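Local coordinates for solute Binding Protein, BlMnBP1 in complex with mannotriose (Bifidobacterium, PDB 6FUV) that binds beta-manno-oligosaccharides such as mannotriose outside the cell and probably delivers them to an ABC transporter for uptake, at residues A[128-133]-A[302-307]; A[44-49]-A[330-335]. All blocks are in the same frame, centred on the assembly; numbering follows the deposited sequence.

Interaction 1: A[128-133]-A[302-307]; sequences ATDGQT and AGNYSM. With BMA (beta-D-mannopyranose), chain B; BMA (beta-D-mannopyranose), chain C.
Asp130 OD1 is gripped by two amide nitrogens that come from opposite faces of its carboxylate plane. Asn304 ND2 reaches Asp130 OD1 across the contact at 3.3 Å, and Gln132 NE2 does so from its own segment at 3.1 Å. The Gln132 bond is the straighter, at 169°. Neither donor lies in the carboxylate plane, yet each amide keeps the shared oxygen close to its own. The bend of Gln132 at chi2 (-63°) turns its amide back toward Asp130, while its CG lies alongside Asn304 CB; its OE1 meanwhile accepts from the backbone of Trp269. The backbones pair antiparallel, with regular strand geometry interrupted at Thr129-Asp130 and Asn304-Tyr305 but still bridged there by hydrogen bonds. Ala302 and Gln132 exchange two bonds, Asn304 N reaches Asp130 O at 2.9 Å, and Thr129 N bonds to Tyr305 O at 3.1 Å. Strands 123-132 and 298-309 thus meet within the mixed sheet of one lobe of a periplasmic-binding-protein fold, and the break at Asn304 and Tyr305 turns toward the bound mannose units. Gly303 O accepts from O3 of one mannose (chain B), whose C5 lies 3.9 Å above the plane of the Tyr305 ring, toward its rim. Asn304 OD1 takes Tyr305 N at 2.8 Å and only a weak bond from O6 of the other (chain C). With an alanine at Asn304, Asp130 OD1 would probably lose one of its two grips and Tyr305 N its side-chain acceptor, leaving the sugar-facing turn freer to shift. At the Met307 end of the pair, Thr129 CG2 packs against Met307 CE, 3.7 Å away.

Interaction 2: A[44-49]-A[330-335]; sequences DAYIKE and EKSGYS
Tyr46 drives its ring from helix 43-53 into the turn that follows helix 315-330, overlapping the backbone of Ser332 and the side chain of Tyr334. Its CE1 edge meets Ser332 O, which lies close to the ring plane 3.4 Å away, while CD1 packs on Ser332 CB at 3.9 Å. Farther out, the phenol oxygen comes within 3.5 Å of Tyr334 CA. The two tyrosine side chains cross at about a right angle, but their rings are oblique: the planes differ by 51° and the centroids stand 5.8 Å apart. The nearest ring atoms are Tyr46 CE2 and Tyr334 CD2, at 4.0 Å. Tyr46 CE2 comes to the edge of the Tyr334 ring, near its plane.

The receiving turn is itself well defined. Ser332 OG, set between the backbone nitrogen and carbonyl carbon (chi1 78°), accepts from Tyr334 N at 3.0 Å, an ST turn, and also bonds to the backbone oxygen of Met328. Gly333 adopts backbone angles at which a CB would press on the preceding carbonyl oxygen. The contact joins helix 43-53, an early helix of the solute-binding fold, to the junction between helices 315-330 and 334-337.

No hydrogen bond links the two segments directly. The polar ends look elsewhere, Tyr46 OH to Asn337 ND2 and Glu49 OE1 to Lys41 NZ, so the join rests on shape and van der Waals contact, with the Tyr46 hydroxyl tied to the short helix just beyond its ring partner.

Helix 43-53 comes early in the chain, counted from the N terminus, and its residues 44-49 pair with 330-335, so interaction 2 closes a loop of 280 intervening residues. Interaction 1 is nested within it: strand 123-132 is joined by strand 298-309 after 168 residues that include the four-stranded second sheet. Helix 315-330 then leads to the turn that completes the outer closure. The two contacts, with centres about 16 Å apart, meet through helix 334-337, where Asp130 CB packs 3.5 Å from Ser335 CB and Tyr334 CE1 touches both Asp130 and Thr129. The sheet that carries the sugar-contacting residues is thereby connected, through Tyr334, to the early helix.

Interaction 1: A[128-133]-A[302-307]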
ATOM      1  N   ALA A 128       4.006  10.818   1.156  1.00 12.50           N
ATOM      2  CA  ALA A 128       3.066   9.855   0.615  1.00 10.96           C
ATOM      3  C   ALA A 128       2.061  10.582  -0.259  1.00 14.10           C
ATOM      4  O   ALA A 128       1.692  11.726   0.018  1.00 10.73           O
ATOM      5  CB  ALA A 128       2.374   9.108   1.729  1.00 14.46           C
ATOM      6  N   THR A 129       1.690   9.947  -1.369  1.00 17.51           N
ATOM      7  CA  THR A 129       0.677  10.554  -2.216  1.00 16.42           C
ATOM      8  C   THR A 129      -0.641  10.666  -1.467  1.00 13.76           C
ATOM      9  O   THR A 129      -1.426  11.579  -1.730  1.00 23.27           O
ATOM     10  CB  THR A 129       0.502   9.767  -3.497  1.00 15.59           C
ATOM     11  OG1 THR A 129      -0.006   8.493  -3.156  1.00 18.63           O
ATOM     12  CG2 THR A 129       1.809   9.659  -4.253  1.00 23.66           C
ATOM     13  N   ASP A 130      -0.949   9.686  -0.626  1.00 14.70           N
ATOM     14  CA  ASP A 130      -2.060   9.777   0.312  1.00 12.45           C
ATOM     15  C   ASP A 130      -1.913   8.714   1.393  1.00 19.04           C
ATOM     16  O   ASP A 130      -0.999   7.885   1.345  1.00 11.17           O
ATOM     17  CB  ASP A 130      -3.398   9.639  -0.388  1.00 10.14           C
ATOM     18  CG  ASP A 130      -3.544   8.390  -1.172  1.00 11.20           C
ATOM     19  OD1 ASP A 130      -3.190   7.312  -0.666  1.00 17.74           O
ATOM     20  OD2 ASP A 130      -4.079   8.487  -2.311  1.00 18.01           O
ATOM     21  N   GLY A 131      -2.798   8.804   2.396  1.00 16.31           N
ATOM     22  CA  GLY A 131      -2.843   7.823   3.451  1.00 14.77           C
ATOM     23  C   GLY A 131      -3.641   6.603   3.017  1.00 14.76           C
ATOM     24  O   GLY A 131      -4.678   6.712   2.367  1.00 12.44           O
ATOM     25  N   GLN A 132      -3.155   5.427   3.407  1.00 15.59           N
ATOM     26  CA  GLN A 132      -3.785   4.193   2.971  1.00 13.65           C
ATOM     27  C   GLN A 132      -4.085   3.284   4.154  1.00 20.13           C
ATOM     28  O   GLN A 132      -3.390   3.296   5.189  1.00 16.57           O
ATOM     29  CB  GLN A 132      -2.911   3.450   1.938  1.00 13.16           C
ATOM     30  CG  GLN A 132      -3.084   3.987   0.520  1.00 15.10           C
ATOM     31  CD  GLN A 132      -4.483   3.811  -0.026  1.00 11.92           C
ATOM     32  OE1 GLN A 132      -5.042   2.757   0.041  1.00 13.91           O
ATOM     33  NE2 GLN A 132      -5.041   4.861  -0.576  1.00 14.90           N
ATOM     34  N   THR A 133      -5.159   2.523   3.979  1.00 11.22           N
ATOM     35  CA  THR A 133      -5.433   1.348   4.782  1.00 12.87           C
ATOM     36  C   THR A 133      -5.539   0.147   3.847  1.00 16.48           C
ATOM     37  O   THR A 133      -5.681   0.291   2.627  1.00 15.11           O
ATOM     38  CB  THR A 133      -6.736   1.456   5.566  1.00 13.74           C
ATOM     39  OG1 THR A 133      -7.839   1.655   4.674  1.00 20.53           O
ATOM     40  CG2 THR A 133      -6.718   2.588   6.538  1.00 20.02           C
ATOM     41  N   ALA A 302      -0.998   3.645   6.943  1.00 12.02           N
ATOM     42  CA  ALA A 302       0.353   3.743   6.412  1.00 18.49           C
ATOM     43  C   ALA A 302       0.267   4.399   5.048  1.00 16.48           C
ATOM     44  O   ALA A 302      -0.788   4.459   4.415  1.00 13.84           O
ATOM     45  CB  ALA A 302       1.069   2.391   6.333  1.00 17.32           C
ATOM     46  N   GLY A 303       1.381   4.938   4.604  1.00 16.19           N
ATOM     47  CA  GLY A 303       1.369   5.638   3.338  1.00 19.20           C
ATOM     48  C   GLY A 303       1.102   4.742   2.136  1.00 20.97           C
ATOM     49  O   GLY A 303       1.407   3.541   2.113  1.00 15.21           O
ATOM     50  N   ASN A 304       0.518   5.380   1.145  1.00 15.64           N
ATOM     51  CA  ASN A 304       0.590   4.861  -0.227  1.00 12.61           C
ATOM     52  C   ASN A 304       2.077   4.989  -0.647  1.00 14.53           C
ATOM     53  O   ASN A 304       2.926   5.308   0.179  1.00 13.29           O
ATOM     54  CB  ASN A 304      -0.340   5.671  -1.114  1.00 15.67           C
ATOM     55  CG  ASN A 304      -0.775   4.905  -2.340  1.00 12.58           C
ATOM     56  OD1 ASN A 304      -0.143   3.952  -2.724  1.00 13.46           O
ATOM     57  ND2 ASN A 304      -1.874   5.313  -2.929  1.00 16.71           N
ATOM     58  N   TYR A 305       2.406   4.778  -1.912  1.00 15.65           N
ATOM     59  CA  TYR A 305       3.757   5.047  -2.409  1.00 13.09           C
ATOM     60  C   TYR A 305       4.082   6.500  -2.101  1.00 19.24           C
ATOM     61  O   TYR A 305       3.204   7.372  -2.215  1.00 18.21           O
ATOM     62  CB  TYR A 305       3.866   4.785  -3.924  1.00 13.04           C
ATOM     63  CG  TYR A 305       4.362   3.388  -4.318  1.00 16.68           C
ATOM     64  CD1 TYR A 305       5.652   3.011  -4.107  1.00 14.81           C
ATOM     65  CD2 TYR A 305       3.538   2.498  -4.965  1.00 17.95           C
ATOM     66  CE1 TYR A 305       6.112   1.752  -4.460  1.00 14.27           C
ATOM     67  CE2 TYR A 305       3.976   1.257  -5.340  1.00 18.90           C
ATOM     68  CZ  TYR A 305       5.283   0.882  -5.072  1.00 16.14           C
ATOM     69  OH  TYR A 305       5.736  -0.341  -5.450  1.00 12.56           O
ATOM     70  N   SER A 306       5.326   6.736  -1.658  1.00 14.32           N
ATOM     71  CA  SER A 306       5.803   8.071  -1.370  1.00 14.88           C
ATOM     72  C   SER A 306       6.557   8.674  -2.558  1.00 15.53           C
ATOM     73  O   SER A 306       7.216   7.995  -3.337  1.00 15.70           O
ATOM     74  CB  SER A 306       6.735   8.069  -0.158  1.00 14.24           C
ATOM     75  OG  SER A 306       6.100   7.929   1.061  1.00 19.40           O
ATOM     76  N   MET A 307       6.481   9.980  -2.671  1.00 13.06           N
ATOM     77  CA  MET A 307       7.199  10.697  -3.714  1.00 17.51           C
ATOM     78  C   MET A 307       8.588  11.034  -3.213  1.00  9.63           C
ATOM     79  O   MET A 307       8.722  11.660  -2.171  1.00 12.02           O
ATOM     80  CB  MET A 307       6.451  11.954  -4.141  1.00 12.02           C
ATOM     81  CG  MET A 307       5.302  11.668  -5.102  1.00 18.07           C
ATOM     82  SD  MET A 307       4.176  13.035  -5.196  1.00 18.61           S
ATOM     83  CE  MET A 307       3.412  12.916  -3.569  1.00 16.79           C
TER
HETATM   84  C1  BMA B   3       0.500   0.207  -3.010  1.00 17.99           C
HETATM   85  C2  BMA B   3      -0.264   0.497  -1.731  1.00 13.54           C
HETATM   86  C3  BMA B   3       0.666   1.034  -0.628  1.00 18.89           C
HETATM   87  C4  BMA B   3       1.915   0.099  -0.539  1.00 18.66           C
HETATM   88  C5  BMA B   3       2.550  -0.046  -1.901  1.00 18.52           C
HETATM   89  C6  BMA B   3       3.800  -0.914  -1.880  1.00 20.73           C
HETATM   90  O2  BMA B   3      -0.841  -0.749  -1.279  1.00 15.82           O
HETATM   91  O3  BMA B   3       0.044   1.182   0.672  1.00 16.96           O
HETATM   92  O4  BMA B   3       2.857   0.614   0.331  1.00 19.92           O
HETATM   93  O5  BMA B   3       1.600  -0.641  -2.766  1.00 14.68           O
HETATM   94  O6  BMA B   3       3.425  -2.241  -1.602  1.00 19.88           O
HETATM   95  C1  BMA C   2      -0.706  -0.845  -8.046  1.00 16.75           C
HETATM   96  C2  BMA C   2       0.512  -1.565  -7.408  1.00 15.94           C
HETATM   97  C3  BMA C   2       0.356  -1.583  -5.954  1.00 18.61           C
HETATM   98  C4  BMA C   2       0.000  -0.206  -5.349  1.00 14.91           C
HETATM   99  C5  BMA C   2      -1.155   0.453  -6.096  1.00 16.20           C
HETATM  100  C6  BMA C   2      -1.335   1.922  -5.711  1.00 17.10           C
HETATM  101  O2  BMA C   2       1.699  -0.867  -7.662  1.00 21.61           O
HETATM  102  O3  BMA C   2       1.545  -2.109  -5.397  1.00 20.71           O
HETATM  103  O4  BMA C   2      -0.384  -0.405  -3.954  1.00 21.22           O
HETATM  104  O5  BMA C   2      -0.838   0.427  -7.533  1.00 18.39           O
HETATM  105  O6  BMA C   2      -0.065   2.621  -5.909  1.00 16.62           O

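Interaction 2: A[44-49]-A[330-335]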
ATOM      1  N   ASP A  44      -2.447  14.156 -16.609  1.00 15.95           N
ATOM      2  CA  ASP A  44      -2.371  15.410 -17.369  1.00 21.65           C
ATOM      3  C   ASP A  44      -3.363  16.438 -16.826  1.00 12.91           C
ATOM      4  O   ASP A  44      -3.062  17.628 -16.709  1.00 16.14           O
ATOM      5  CB  ASP A  44      -2.641  15.167 -18.864  1.00 20.17           C
ATOM      6  CG  ASP A  44      -1.481  14.495 -19.593  1.00 27.10           C
ATOM      7  OD1 ASP A  44      -0.325  14.589 -19.157  1.00 33.07           O
ATOM      8  OD2 ASP A  44      -1.735  13.861 -20.601  1.00 24.38           O
ATOM      9  N   ALA A  45      -4.546  15.978 -16.467  1.00 15.64           N
ATOM     10  CA  ALA A  45      -5.520  16.811 -15.780  1.00 18.60           C
ATOM     11  C   ALA A  45      -4.951  17.458 -14.519  1.00 18.67           C
ATOM     12  O   ALA A  45      -5.227  18.626 -14.231  1.00 22.22           O
ATOM     13  CB  ALA A  45      -6.737  15.952 -15.427  1.00 20.57           C
ATOM     14  N   TYR A  46      -4.179  16.715 -13.735  1.00 16.88           N
ATOM     15  CA  TYR A  46      -3.600  17.339 -12.554  1.00 12.91           C
ATOM     16  C   TYR A  46      -2.522  18.327 -12.976  1.00 20.80           C
ATOM     17  O   TYR A  46      -2.357  19.396 -12.373  1.00 19.64           O
ATOM     18  CB  TYR A  46      -3.017  16.287 -11.592  1.00 21.08           C
ATOM     19  CG  TYR A  46      -4.035  15.493 -10.831  1.00 19.96           C
ATOM     20  CD1 TYR A  46      -4.735  16.047  -9.797  1.00 19.44           C
ATOM     21  CD2 TYR A  46      -4.276  14.181 -11.127  1.00 18.77           C
ATOM     22  CE1 TYR A  46      -5.713  15.310  -9.105  1.00 21.55           C
ATOM     23  CE2 TYR A  46      -5.232  13.440 -10.413  1.00 16.06           C
ATOM     24  CZ  TYR A  46      -5.929  14.008  -9.426  1.00 20.12           C
ATOM     25  OH  TYR A  46      -6.864  13.281  -8.719  1.00 17.84           O
ATOM     26  N   ILE A  47      -1.734  17.946 -13.974  1.00 16.71           N
ATOM     27  CA  ILE A  47      -0.599  18.771 -14.345  1.00 14.78           C
ATOM     28  C   ILE A  47      -1.097  20.080 -14.951  1.00 18.22           C
ATOM     29  O   ILE A  47      -0.555  21.160 -14.689  1.00 15.68           O
ATOM     30  CB  ILE A  47       0.323  17.974 -15.289  1.00 17.13           C
ATOM     31  CG1 ILE A  47       0.987  16.845 -14.494  1.00 14.15           C
ATOM     32  CG2 ILE A  47       1.313  18.932 -15.974  1.00 18.71           C
ATOM     33  CD1 ILE A  47       1.622  15.798 -15.297  1.00 16.63           C
ATOM     34  N   LYS A  48      -2.177  20.012 -15.725  1.00 19.83           N
ATOM     35  CA  LYS A  48      -2.786  21.223 -16.249  1.00 19.88           C
ATOM     36  C   LYS A  48      -3.164  22.171 -15.119  1.00 24.25           C
ATOM     37  O   LYS A  48      -2.934  23.387 -15.204  1.00 23.09           O
ATOM     38  CB  LYS A  48      -4.005  20.831 -17.064  1.00 23.38           C
ATOM     39  CG  LYS A  48      -4.655  21.988 -17.838  1.00 38.58           C
ATOM     40  CD  LYS A  48      -6.155  21.753 -18.007  1.00 40.55           C
ATOM     41  CE  LYS A  48      -6.986  22.737 -17.176  1.00 45.81           C
ATOM     42  NZ  LYS A  48      -7.338  23.976 -17.960  1.00 50.02           N
ATOM     43  N   GLU A  49      -3.742  21.619 -14.042  1.00 17.71           N
ATOM     44  CA  GLU A  49      -4.086  22.448 -12.894  1.00 21.30           C
ATOM     45  C   GLU A  49      -2.844  22.994 -12.220  1.00 15.06           C
ATOM     46  O   GLU A  49      -2.822  24.161 -11.835  1.00 17.03           O
ATOM     47  CB  GLU A  49      -4.945  21.657 -11.915  1.00 16.93           C
ATOM     48  CG  GLU A  49      -6.409  21.549 -12.375  1.00 34.04           C
ATOM     49  CD  GLU A  49      -7.165  20.394 -11.694  1.00 40.59           C
ATOM     50  OE1 GLU A  49      -6.711  19.941 -10.595  1.00 44.83           O
ATOM     51  OE2 GLU A  49      -8.185  19.930 -12.272  1.00 43.29           O
ATOM     52  N   GLU A 330      -0.811  19.612  -1.013  1.00 16.86           N
ATOM     53  CA  GLU A 330      -1.697  20.628  -0.478  1.00 14.72           C
ATOM     54  C   GLU A 330      -2.817  21.031  -1.402  1.00 18.57           C
ATOM     55  O   GLU A 330      -3.766  21.638  -0.908  1.00 14.09           O
ATOM     56  CB  GLU A 330      -0.907  21.888  -0.103  1.00 17.37           C
ATOM     57  CG  GLU A 330       0.094  21.645   1.072  1.00 18.84           C
ATOM     58  CD  GLU A 330       0.590  22.903   1.692  1.00 19.61           C
ATOM     59  OE1 GLU A 330       0.238  23.974   1.177  1.00 25.67           O
ATOM     60  OE2 GLU A 330       1.319  22.844   2.712  1.00 21.34           O
ATOM     61  N   LYS A 331      -2.726  20.735  -2.706  1.00 14.65           N
ATOM     62  CA  LYS A 331      -3.631  21.367  -3.654  1.00 17.82           C
ATOM     63  C   LYS A 331      -4.362  20.430  -4.601  1.00 18.62           C
ATOM     64  O   LYS A 331      -5.465  20.725  -5.053  1.00 26.25           O
ATOM     65  CB  LYS A 331      -2.876  22.374  -4.514  1.00 18.89           C
ATOM     66  CG  LYS A 331      -2.229  23.520  -3.750  1.00 18.41           C
ATOM     67  CD  LYS A 331      -3.283  24.329  -3.048  1.00 31.32           C
ATOM     68  CE  LYS A 331      -2.832  25.779  -2.901  1.00 37.06           C
ATOM     69  NZ  LYS A 331      -3.932  26.649  -2.461  1.00 35.73           N
ATOM     70  N   SER A 332      -3.772  19.306  -4.934  1.00 15.62           N
ATOM     71  CA  SER A 332      -4.274  18.572  -6.088  1.00 13.57           C
ATOM     72  C   SER A 332      -5.615  17.896  -5.838  1.00 12.48           C
ATOM     73  O   SER A 332      -6.372  17.635  -6.775  1.00 14.81           O
ATOM     74  CB  SER A 332      -3.260  17.520  -6.505  1.00 13.07           C
ATOM     75  OG  SER A 332      -3.298  16.368  -5.676  1.00 16.23           O
ATOM     76  N   GLY A 333      -5.921  17.568  -4.600  1.00 20.82           N
ATOM     77  CA  GLY A 333      -7.087  16.753  -4.334  1.00 13.57           C
ATOM     78  C   GLY A 333      -6.954  15.303  -4.709  1.00 13.51           C
ATOM     79  O   GLY A 333      -7.928  14.573  -4.674  1.00 22.25           O
ATOM     80  N   TYR A 334      -5.761  14.862  -5.052  1.00 21.62           N
ATOM     81  CA  TYR A 334      -5.548  13.499  -5.524  1.00 14.04           C
ATOM     82  C   TYR A 334      -6.019  12.457  -4.512  1.00 13.73           C
ATOM     83  O   TYR A 334      -6.684  11.485  -4.867  1.00 18.34           O
ATOM     84  CB  TYR A 334      -4.064  13.334  -5.839  1.00 17.81           C
ATOM     85  CG  TYR A 334      -3.603  11.908  -6.173  1.00 14.18           C
ATOM     86  CD1 TYR A 334      -3.378  10.980  -5.188  1.00 13.37           C
ATOM     87  CD2 TYR A 334      -3.382  11.515  -7.482  1.00 12.13           C
ATOM     88  CE1 TYR A 334      -2.959   9.685  -5.475  1.00 15.96           C
ATOM     89  CE2 TYR A 334      -2.961  10.204  -7.797  1.00 14.87           C
ATOM     90  CZ  TYR A 334      -2.742   9.297  -6.788  1.00 18.49           C
ATOM     91  OH  TYR A 334      -2.289   8.028  -7.067  1.00 19.86           O
ATOM     92  N   SER A 335      -5.691  12.645  -3.249  1.00 17.89           N
ATOM     93  CA  SER A 335      -6.172  11.731  -2.219  1.00 14.25           C
ATOM     94  C   SER A 335      -7.686  11.563  -2.232  1.00 17.03           C
ATOM     95  O   SER A 335      -8.206  10.470  -1.988  1.00 17.40           O
ATOM     96  CB  SER A 335      -5.687  12.231  -0.880  1.00 13.74           C
ATOM     97  OG  SER A 335      -6.291  13.423  -0.542  1.00 23.01           O
TER